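Local atomic coordinates of NADH-rubredoxin oxidoreductase (PDB entry 3KLJ), a protein that catalyses the NADH-dependent reduction of rubredoxin through its FAD cofactor, passing electrons into the dioxygen-scavenging chains of an obligate anaerobe. Residues 9-15 against 103-109; 27-32 against 288-294. All blocks are in the same frame, centred on the assembly; numbering follows the deposited sequence.

Interaction 1. Residues 9-15 against 103-109; sequences STKILIL and IKYEKLI. With FAD (flavin-adenine dinucleotide), chain B.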
ATOM      1  N   SER A   9      24.582 -11.242  17.878  1.00 40.41           N
ATOM      2  CA  SER A   9      23.434 -11.084  18.765  1.00 37.75           C
ATOM      3  C   SER A   9      23.216  -9.611  19.109  1.00 35.99           C
ATOM      4  O   SER A   9      24.178  -8.880  19.355  1.00 35.68           O
ATOM      5  CB  SER A   9      23.621 -11.901  20.046  1.00 37.86           C
ATOM      6  OG  SER A   9      24.447 -11.222  20.971  1.00 37.67           O
ATOM      7  N   THR A  10      21.953  -9.185  19.116  1.00 33.43           N
ATOM      8  CA  THR A  10      21.583  -7.796  19.416  1.00 31.17           C
ATOM      9  C   THR A  10      20.414  -7.737  20.388  1.00 29.23           C
ATOM     10  O   THR A  10      19.795  -8.762  20.670  1.00 29.06           O
ATOM     11  CB  THR A  10      21.194  -7.003  18.135  1.00 31.40           C
ATOM     12  OG1 THR A  10      20.236  -7.746  17.368  1.00 31.35           O
ATOM     13  CG2 THR A  10      22.411  -6.738  17.291  1.00 32.06           C
ATOM     14  N   LYS A  11      20.125  -6.542  20.906  1.00 27.31           N
ATOM     15  CA  LYS A  11      18.960  -6.322  21.762  0.50 26.28           C
ATOM     16  C   LYS A  11      17.696  -6.318  20.893  1.00 25.69           C
ATOM     17  O   LYS A  11      16.820  -7.180  21.039  1.00 25.22           O
ATOM     18  CB  LYS A  11      19.084  -4.999  22.535  0.50 26.30           C
ATOM     19  CG  LYS A  11      19.790  -5.066  23.898  0.50 26.30           C
ATOM     20  CD  LYS A  11      21.283  -5.306  23.779  0.50 25.65           C
ATOM     21  CE  LYS A  11      22.056  -4.581  24.878  0.50 25.90           C
ATOM     22  NZ  LYS A  11      21.512  -4.863  26.235  0.50 26.02           N
ATOM     23  N   ILE A  12      17.624  -5.343  19.984  1.00 24.26           N
ATOM     24  CA  ILE A  12      16.482  -5.197  19.080  1.00 23.23           C
ATOM     25  C   ILE A  12      16.850  -5.609  17.664  1.00 22.24           C
ATOM     26  O   ILE A  12      17.720  -4.992  17.022  1.00 21.69           O
ATOM     27  CB  ILE A  12      15.926  -3.753  19.076  1.00 23.46           C
ATOM     28  CG1 ILE A  12      15.660  -3.282  20.514  1.00 23.93           C
ATOM     29  CG2 ILE A  12      14.685  -3.652  18.180  1.00 22.96           C
ATOM     30  CD1 ILE A  12      14.812  -2.062  20.595  1.00 25.84           C
ATOM     31  N   LEU A  13      16.190  -6.666  17.200  1.00 20.81           N
ATOM     32  CA  LEU A  13      16.313  -7.134  15.833  1.00 20.32           C
ATOM     33  C   LEU A  13      15.103  -6.669  15.043  1.00 20.04           C
ATOM     34  O   LEU A  13      13.964  -6.944  15.421  1.00 19.35           O
ATOM     35  CB  LEU A  13      16.362  -8.655  15.777  1.00 20.30           C
ATOM     36  CG  LEU A  13      17.373  -9.313  14.834  1.00 21.51           C
ATOM     37  CD1 LEU A  13      16.842 -10.624  14.253  1.00 21.27           C
ATOM     38  CD2 LEU A  13      17.877  -8.375  13.740  1.00 18.21           C
ATOM     39  N   ILE A  14      15.368  -5.964  13.947  1.00 19.87           N
ATOM     40  CA  ILE A  14      14.318  -5.488  13.058  1.00 19.57           C
ATOM     41  C   ILE A  14      14.391  -6.238  11.731  1.00 19.60           C
ATOM     42  O   ILE A  14      15.375  -6.124  10.982  1.00 19.38           O
ATOM     43  CB  ILE A  14      14.403  -3.957  12.864  1.00 19.80           C
ATOM     44  CG1 ILE A  14      14.128  -3.247  14.193  1.00 19.58           C
ATOM     45  CG2 ILE A  14      13.419  -3.475  11.799  1.00 19.24           C
ATOM     46  CD1 ILE A  14      14.397  -1.768  14.156  1.00 19.26           C
ATOM     47  N   LEU A  15      13.343  -7.007  11.457  1.00 19.54           N
ATOM     48  CA  LEU A  15      13.253  -7.835  10.268  1.00 19.89           C
ATOM     49  C   LEU A  15      12.523  -7.085   9.150  1.00 20.05           C
ATOM     50  O   LEU A  15      11.284  -7.015   9.129  1.00 20.61           O
ATOM     51  CB  LEU A  15      12.550  -9.152  10.623  1.00 20.09           C
ATOM     52  CG  LEU A  15      12.808 -10.402   9.785  1.00 20.69           C
ATOM     53  CD1 LEU A  15      12.307 -11.680  10.515  1.00 19.48           C
ATOM     54  CD2 LEU A  15      12.175 -10.277   8.393  1.00 21.57           C
ATOM     55  N   ILE A 103      21.065 -15.047  13.875  1.00 25.44           N
ATOM     56  CA  ILE A 103      21.166 -13.868  14.736  1.00 24.81           C
ATOM     57  C   ILE A 103      20.278 -14.008  15.971  1.00 24.04           C
ATOM     58  O   ILE A 103      19.078 -14.268  15.855  1.00 23.87           O
ATOM     59  CB  ILE A 103      20.842 -12.556  13.964  1.00 25.14           C
ATOM     60  CG1 ILE A 103      22.003 -12.188  13.029  1.00 25.30           C
ATOM     61  CG2 ILE A 103      20.567 -11.397  14.933  1.00 25.41           C
ATOM     62  CD1 ILE A 103      21.605 -11.322  11.861  1.00 26.23           C
ATOM     63  N   LYS A 104      20.882 -13.837  17.145  1.00 23.01           N
ATOM     64  CA  LYS A 104      20.150 -13.843  18.407  1.00 22.31           C
ATOM     65  C   LYS A 104      19.614 -12.455  18.734  1.00 21.65           C
ATOM     66  O   LYS A 104      20.298 -11.451  18.524  1.00 22.22           O
ATOM     67  CB  LYS A 104      21.026 -14.379  19.553  1.00 22.19           C
ATOM     68  CG  LYS A 104      20.272 -14.597  20.874  1.00 22.28           C
ATOM     69  CD  LYS A 104      20.766 -15.824  21.645  1.00 22.49           C
ATOM     70  CE  LYS A 104      22.126 -15.599  22.297  1.00 23.06           C
ATOM     71  NZ  LYS A 104      22.560 -16.769  23.127  1.00 23.26           N
ATOM     72  N   TYR A 105      18.387 -12.409  19.242  1.00 20.61           N
ATOM     73  CA  TYR A 105      17.748 -11.159  19.632  1.00 20.20           C
ATOM     74  C   TYR A 105      17.216 -11.249  21.053  1.00 20.29           C
ATOM     75  O   TYR A 105      17.032 -12.344  21.571  1.00 18.97           O
ATOM     76  CB  TYR A 105      16.593 -10.829  18.673  1.00 20.22           C
ATOM     77  CG  TYR A 105      15.449 -11.829  18.685  1.00 20.43           C
ATOM     78  CD1 TYR A 105      14.444 -11.754  19.655  1.00 20.35           C
ATOM     79  CD2 TYR A 105      15.365 -12.844  17.726  1.00 20.16           C
ATOM     80  CE1 TYR A 105      13.394 -12.658  19.679  1.00 19.80           C
ATOM     81  CE2 TYR A 105      14.311 -13.756  17.739  1.00 19.32           C
ATOM     82  CZ  TYR A 105      13.331 -13.652  18.721  1.00 19.92           C
ATOM     83  OH  TYR A 105      12.284 -14.541  18.765  1.00 21.70           O
ATOM     84  N   GLU A 106      16.947 -10.098  21.667  1.00 20.54           N
ATOM     85  CA  GLU A 106      16.164 -10.051  22.905  1.00 21.23           C
ATOM     86  C   GLU A 106      14.715  -9.712  22.527  1.00 20.84           C
ATOM     87  O   GLU A 106      13.767 -10.290  23.061  1.00 20.93           O
ATOM     88  CB  GLU A 106      16.729  -9.023  23.890  1.00 21.41           C
ATOM     89  CG  GLU A 106      18.213  -9.201  24.221  1.00 24.69           C
ATOM     90  CD  GLU A 106      18.688  -8.290  25.355  1.00 28.81           C
ATOM     91  OE1 GLU A 106      17.843  -7.570  25.936  1.00 31.06           O
ATOM     92  OE2 GLU A 106      19.905  -8.295  25.666  1.00 30.44           O
ATOM     93  N   LYS A 107      14.560  -8.764  21.606  1.00 20.82           N
ATOM     94  CA  LYS A 107      13.262  -8.457  21.006  1.00 20.68           C
ATOM     95  C   LYS A 107      13.329  -8.448  19.483  1.00 20.01           C
ATOM     96  O   LYS A 107      14.311  -7.975  18.898  1.00 19.65           O
ATOM     97  CB  LYS A 107      12.732  -7.118  21.511  1.00 21.40           C
ATOM     98  CG  LYS A 107      11.797  -7.260  22.688  1.00 22.85           C
ATOM     99  CD  LYS A 107      12.409  -6.817  23.968  1.00 24.11           C
ATOM    100  CE  LYS A 107      11.360  -6.897  25.062  1.00 25.81           C
ATOM    101  NZ  LYS A 107      11.913  -6.414  26.350  1.00 27.72           N
ATOM    102  N   LEU A 108      12.280  -8.983  18.856  1.00 18.98           N
ATOM    103  CA  LEU A 108      12.187  -9.069  17.409  1.00 17.86           C
ATOM    104  C   LEU A 108      11.016  -8.233  16.906  1.00 17.94           C
ATOM    105  O   LEU A 108       9.879  -8.393  17.367  1.00 17.26           O
ATOM    106  CB  LEU A 108      12.023 -10.535  16.962  1.00 17.67           C
ATOM    107  CG  LEU A 108      11.911 -10.819  15.454  1.00 17.41           C
ATOM    108  CD1 LEU A 108      13.194 -10.439  14.713  1.00 16.19           C
ATOM    109  CD2 LEU A 108      11.541 -12.267  15.157  1.00 15.41           C
ATOM    110  N   ILE A 109      11.292  -7.337  15.964  1.00 17.11           N
ATOM    111  CA  ILE A 109      10.230  -6.562  15.334  1.00 17.32           C
ATOM    112  C   ILE A 109      10.134  -6.982  13.874  1.00 17.56           C
ATOM    113  O   ILE A 109      11.084  -6.781  13.105  1.00 18.06           O
ATOM    114  CB  ILE A 109      10.505  -5.052  15.435  1.00 17.48           C
ATOM    115  CG1 ILE A 109      10.584  -4.623  16.913  1.00 17.54           C
ATOM    116  CG2 ILE A 109       9.455  -4.254  14.663  1.00 16.51           C
ATOM    117  CD1 ILE A 109      11.009  -3.174  17.109  1.00 16.55           C
TER
HETATM  118  PA  FAD B 401       7.903  -2.308   2.920  1.00 18.30           P
HETATM  119  O1A FAD B 401       7.493  -3.343   1.908  1.00 18.60           O
HETATM  120  O2A FAD B 401       7.938  -0.911   2.348  1.00 19.35           O
HETATM  121  O5B FAD B 401       9.330  -2.688   3.525  1.00 21.06           O
HETATM  122  C5B FAD B 401       9.599  -4.000   3.985  1.00 20.91           C
HETATM  123  C4B FAD B 401      11.059  -4.349   3.694  1.00 21.12           C
HETATM  124  O4B FAD B 401      11.371  -5.619   4.264  1.00 19.85           O
HETATM  125  C3B FAD B 401      11.309  -4.469   2.193  1.00 21.12           C
HETATM  126  O3B FAD B 401      12.435  -3.680   1.845  1.00 23.72           O
HETATM  127  C2B FAD B 401      11.573  -5.944   1.952  1.00 21.25           C
HETATM  128  O2B FAD B 401      12.556  -6.164   0.964  1.00 23.46           O
HETATM  129  C1B FAD B 401      12.063  -6.412   3.315  1.00 20.89           C
HETATM  130  N9A FAD B 401      11.845  -7.849   3.561  1.00 21.12           N
HETATM  131  C8A FAD B 401      10.795  -8.620   3.139  1.00 21.82           C
HETATM  132  N7A FAD B 401      10.982  -9.884   3.586  1.00 21.27           N
HETATM  133  C5A FAD B 401      12.129  -9.933   4.293  1.00 21.30           C
HETATM  134  C6A FAD B 401      12.784 -10.974   4.953  1.00 21.45           C
HETATM  135  N6A FAD B 401      12.424 -12.239   4.730  1.00 20.16           N
HETATM  136  N1A FAD B 401      13.979 -10.708   5.598  1.00 20.91           N
HETATM  137  C2A FAD B 401      14.520  -9.435   5.589  1.00 20.44           C
HETATM  138  N3A FAD B 401      13.870  -8.414   4.922  1.00 21.51           N
HETATM  139  C4A FAD B 401      12.686  -8.658   4.286  1.00 21.55           C
HETATM  140  N1  FAD B 401       0.927   3.898   0.474  1.00 20.18           N
HETATM  141  C2  FAD B 401       0.167   5.016   0.745  1.00 21.45           C
HETATM  142  O2  FAD B 401      -0.276   5.182   1.869  1.00 21.38           O
HETATM  143  N3  FAD B 401      -0.075   5.963  -0.229  1.00 20.29           N
HETATM  144  C4  FAD B 401       0.433   5.787  -1.495  1.00 21.27           C
HETATM  145  O4  FAD B 401       0.185   6.645  -2.347  1.00 20.99           O
HETATM  146  C4X FAD B 401       1.196   4.648  -1.791  1.00 20.65           C
HETATM  147  N5  FAD B 401       1.727   4.452  -3.058  1.00 19.24           N
HETATM  148  C5X FAD B 401       2.482   3.330  -3.339  1.00 18.91           C
HETATM  149  C6  FAD B 401       3.010   3.136  -4.623  1.00 18.36           C
HETATM  150  C7  FAD B 401       3.786   1.996  -4.889  1.00 17.62           C
HETATM  151  C7M FAD B 401       4.352   1.782  -6.262  1.00 17.50           C
HETATM  152  C8  FAD B 401       4.019   1.056  -3.885  1.00 17.67           C
HETATM  153  C8M FAD B 401       4.842  -0.181  -4.146  1.00 16.29           C
HETATM  154  C9  FAD B 401       3.487   1.253  -2.617  1.00 17.60           C
HETATM  155  C9A FAD B 401       2.722   2.390  -2.337  1.00 19.92           C
HETATM  156  N10 FAD B 401       2.198   2.584  -1.060  1.00 19.59           N
HETATM  157  C10 FAD B 401       1.441   3.708  -0.790  1.00 20.39           C
HETATM  158  C1' FAD B 401       2.431   1.569   0.010  1.00 19.11           C
HETATM  159  C2' FAD B 401       3.562   1.949   0.942  1.00 19.92           C
HETATM  160  O2' FAD B 401       4.766   1.958   0.202  1.00 21.00           O
HETATM  161  C3' FAD B 401       3.614   0.898   2.033  1.00 19.07           C
HETATM  162  O3' FAD B 401       2.444   0.982   2.826  1.00 21.52           O
HETATM  163  C4' FAD B 401       4.821   1.038   2.944  1.00 19.39           C
HETATM  164  O4' FAD B 401       6.024   1.000   2.186  1.00 18.88           O
HETATM  165  C5' FAD B 401       4.827  -0.134   3.916  1.00 18.13           C
HETATM  166  O5' FAD B 401       6.045  -0.092   4.614  1.00 18.38           O
HETATM  167  P   FAD B 401       6.591  -1.405   5.323  1.00 17.46           P
HETATM  168  O1P FAD B 401       7.883  -1.064   6.048  1.00 18.90           O
HETATM  169  O2P FAD B 401       5.536  -2.034   6.200  1.00 18.74           O
HETATM  170  O3P FAD B 401       6.853  -2.461   4.130  1.00 17.98           O
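Leu13 and Leu108 are paired across two parallel strands, 12-15 and 107-109, in the Rossmann-type sheet of the FAD-binding domain. The strand axes are 4.8 Å apart at an angle of 21°. Backbone hydrogen bonds join the strands, with donors coming from each in turn. Lys107 N donates to Lys11 O, Leu13 N to Lys107 O, Ile109 N to Leu13 O and Leu15 N to Ile109 O. All four are nearly straight. Lys11 O is gripped twice, because Glu106 N also donates to it at 3.0 Å, more bent. Earlier in both segments, Thr10 N donates a hydrogen bond to Lys104 O at 2.9 Å, at the end of strand 102-104.

Apolar contacts lie on both faces of the sheet. On one, Leu13 and Leu108 run side by side, CD1 to CD1 3.7 Å. Leu13 CG meets Ile103 CG2 at 3.8 Å, the two side chains crossing at about a right angle. Leu13 CB touches Tyr105 CB, and Leu108 CB sits over the centre of the Tyr105 ring. On the other face, Ile12 CG2 reaches Ile109 CD1 at 3.9 Å, and helix 19-28 covers this side.

Lys11 and Glu106 lie side by side. Their salt bridge is long, and doubtful, as Lys11 has two conformers.

With CG anti to the backbone N (chi1 -155°), Leu15 extends toward the adenine in the cofactor pocket, its CD2 3.4 Å from FAD N1A.

Interaction 2. Residues 27-32 against 288-294; sequences AALGKC and GLNACGE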
ATOM      1  N   ALA A  27      12.359   5.028  16.645  1.00 19.84           N
ATOM      2  CA  ALA A  27      11.671   5.023  17.936  1.00 20.50           C
ATOM      3  C   ALA A  27      12.521   4.398  19.050  1.00 21.05           C
ATOM      4  O   ALA A  27      12.525   4.886  20.175  1.00 20.66           O
ATOM      5  CB  ALA A  27      10.326   4.317  17.822  1.00 20.51           C
ATOM      6  N   ALA A  28      13.242   3.328  18.721  1.00 22.10           N
ATOM      7  CA  ALA A  28      14.121   2.632  19.671  1.00 22.91           C
ATOM      8  C   ALA A  28      15.353   3.452  20.080  1.00 23.78           C
ATOM      9  O   ALA A  28      15.966   3.177  21.118  1.00 23.89           O
ATOM     10  CB  ALA A  28      14.556   1.288  19.090  1.00 22.53           C
ATOM     11  N   LEU A  29      15.713   4.442  19.259  1.00 24.72           N
ATOM     12  CA  LEU A  29      16.892   5.298  19.493  1.00 25.52           C
ATOM     13  C   LEU A  29      16.884   6.021  20.834  1.00 26.18           C
ATOM     14  O   LEU A  29      15.848   6.520  21.280  1.00 26.68           O
ATOM     15  CB  LEU A  29      17.039   6.340  18.380  1.00 25.43           C
ATOM     16  CG  LEU A  29      18.072   6.074  17.292  1.00 25.60           C
ATOM     17  CD1 LEU A  29      17.911   7.088  16.166  1.00 25.31           C
ATOM     18  CD2 LEU A  29      19.486   6.128  17.879  1.00 25.80           C
ATOM     19  N   GLY A  30      18.052   6.075  21.464  1.00 26.91           N
ATOM     20  CA  GLY A  30      18.207   6.699  22.776  1.00 27.77           C
ATOM     21  C   GLY A  30      17.700   5.816  23.900  1.00 28.22           C
ATOM     22  O   GLY A  30      18.303   5.766  24.974  1.00 28.59           O
ATOM     23  N   LYS A  31      16.596   5.116  23.650  1.00 28.55           N
ATOM     24  CA  LYS A  31      15.982   4.255  24.651  1.00 29.08           C
ATOM     25  C   LYS A  31      16.703   2.901  24.736  1.00 28.96           C
ATOM     26  O   LYS A  31      17.020   2.434  25.833  1.00 29.25           O
ATOM     27  CB  LYS A  31      14.485   4.083  24.373  1.00 29.41           C
ATOM     28  CG  LYS A  31      13.831   5.298  23.739  1.00 30.76           C
ATOM     29  CD  LYS A  31      12.323   5.305  23.896  1.00 31.51           C
ATOM     30  CE  LYS A  31      11.797   6.712  23.622  1.00 32.61           C
ATOM     31  NZ  LYS A  31      10.432   6.938  24.165  1.00 33.14           N
ATOM     32  N   CYS A  32      16.931   2.272  23.581  1.00 28.69           N
ATOM     33  CA  CYS A  32      17.759   1.066  23.515  0.50 28.72           C
ATOM     34  C   CYS A  32      19.045   1.360  22.768  1.00 28.23           C
ATOM     35  O   CYS A  32      19.096   2.242  21.907  1.00 28.42           O
ATOM     36  CB  CYS A  32      17.018  -0.116  22.887  0.50 28.59           C
ATOM     37  SG  CYS A  32      16.775  -1.505  24.027  0.50 30.34           S
ATOM     38  N   GLY A 288       8.695  -0.132  18.074  1.00 16.77           N
ATOM     39  CA  GLY A 288      10.019   0.216  18.585  1.00 17.13           C
ATOM     40  C   GLY A 288       9.976   0.650  20.044  1.00 17.89           C
ATOM     41  O   GLY A 288      10.803   0.219  20.861  1.00 17.29           O
ATOM     42  N   LEU A 289       9.000   1.505  20.352  1.00 18.24           N
ATOM     43  CA  LEU A 289       8.742   2.019  21.704  1.00 19.01           C
ATOM     44  C   LEU A 289       8.453   0.901  22.707  1.00 19.40           C
ATOM     45  O   LEU A 289       9.003   0.892  23.815  1.00 19.20           O
ATOM     46  CB  LEU A 289       7.554   2.998  21.662  1.00 18.88           C
ATOM     47  CG  LEU A 289       7.705   4.533  21.721  1.00 19.36           C
ATOM     48  CD1 LEU A 289       9.130   5.101  21.475  1.00 19.37           C
ATOM     49  CD2 LEU A 289       6.673   5.221  20.816  1.00 16.06           C
ATOM     50  N   ASN A 290       7.584  -0.033  22.319  1.00 20.07           N
ATOM     51  CA  ASN A 290       7.213  -1.162  23.180  1.00 20.82           C
ATOM     52  C   ASN A 290       8.374  -2.139  23.374  1.00 21.08           C
ATOM     53  O   ASN A 290       8.612  -2.618  24.487  1.00 20.93           O
ATOM     54  CB  ASN A 290       5.990  -1.892  22.615  1.00 21.31           C
ATOM     55  CG  ASN A 290       4.675  -1.271  23.054  1.00 22.15           C
ATOM     56  OD1 ASN A 290       4.157  -1.574  24.135  1.00 26.43           O
ATOM     57  ND2 ASN A 290       4.115  -0.431  22.212  1.00 20.70           N
ATOM     58  N   ALA A 291       9.099  -2.414  22.286  1.00 21.25           N
ATOM     59  CA  ALA A 291      10.292  -3.267  22.320  1.00 21.63           C
ATOM     60  C   ALA A 291      11.350  -2.720  23.285  1.00 22.54           C
ATOM     61  O   ALA A 291      12.165  -3.480  23.820  1.00 22.46           O
ATOM     62  CB  ALA A 291      10.871  -3.419  20.939  1.00 21.34           C
ATOM     63  N   CYS A 292      11.311  -1.410  23.512  1.00 22.89           N
ATOM     64  CA  CYS A 292      12.201  -0.772  24.477  0.50 24.01           C
ATOM     65  C   CYS A 292      11.518  -0.533  25.830  1.00 23.99           C
ATOM     66  O   CYS A 292      12.015   0.217  26.668  1.00 24.39           O
ATOM     67  CB  CYS A 292      12.770   0.525  23.911  0.50 23.90           C
ATOM     68  SG  CYS A 292      14.306   0.998  24.711  0.50 26.91           S
ATOM     69  N   GLY A 293      10.382  -1.191  26.045  1.00 24.60           N
ATOM     70  CA  GLY A 293       9.709  -1.173  27.347  1.00 25.38           C
ATOM     71  C   GLY A 293       8.819   0.019  27.650  1.00 25.97           C
ATOM     72  O   GLY A 293       8.578   0.333  28.816  1.00 26.11           O
ATOM     73  N   GLU A 294       8.324   0.680  26.609  1.00 26.28           N
ATOM     74  CA  GLU A 294       7.366   1.770  26.761  1.00 26.88           C
ATOM     75  C   GLU A 294       6.023   1.346  26.156  1.00 26.76           C
ATOM     76  O   GLU A 294       5.907   1.192  24.927  1.00 27.60           O
ATOM     77  CB  GLU A 294       7.903   3.023  26.073  1.00 27.41           C
ATOM     78  CG  GLU A 294       7.193   4.294  26.459  1.00 29.04           C
ATOM     79  CD  GLU A 294       7.517   5.430  25.522  1.00 31.29           C
ATOM     80  OE1 GLU A 294       8.672   5.913  25.544  1.00 32.24           O
ATOM     81  OE2 GLU A 294       6.610   5.843  24.768  1.00 32.01           O
TER
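Ala28 and Gly288 bring the ends of two helices together, CA to CA 4.9 Å, and the chains past those ends stay close, with the CA atoms of Cys32 and Cys292 5.9 Å apart. Gly288 has no side chain, and Ala27 CB comes to 4.2 Å from its CA. Helix 277-291 closes with a Schellman motif. Gly293, at positive phi, is its C-prime residue, and Glu294 N bonds to Leu289 O. This turn places the Glu294 side chain on the side of Lys31.

Cys32 and Cys292 are the two halves of a disulfide known from experiment. Both have two deposited conformers. In the pair described here SG to SG is 3.6 Å, too long for a bond, so the sulfur contacts of this copy are doubtful.

Lys31 reaches across with a chain extended beyond CG. Its NZ makes a salt bridge to Glu294 OE1. The modelled 2.5 Å is very short, so the exact length is uncertain. The Lys31 chain also crosses Leu289, whose CD1 lies 3.9 Å from Ala27 CB.

Around the contact, Ala28 and Cys32 pack on Ile12 of strand 12-15. Ala291 and Asn290 rest on Tyr261 of strand 260-262, at the edge of the same parallel sheet.

Overall arrangement
Both contacts belong to the FAD-binding domain, and their centres are about 12 Å apart. The segments alternate along the chain: 9-15, 27-32, 103-109, 288-294. Interaction 1 joins the central strand 12-15 to its neighbour 107-110. Interaction 2 joins the ends of helices 19-28 and 277-291. Strand 12-15 leads through a short turn into helix 19-28, which joins the first segments of the two contacts. The two contacts also touch: Ile109 CD1 packs on Gly288 CA, and Lys107 CD on Ala291 O. The domain is made from two separate pieces of chain, with the NADH-binding domain between them. Interaction 2 ties the later piece to the earlier one, about 13 Å from the FAD, measured from Gly288.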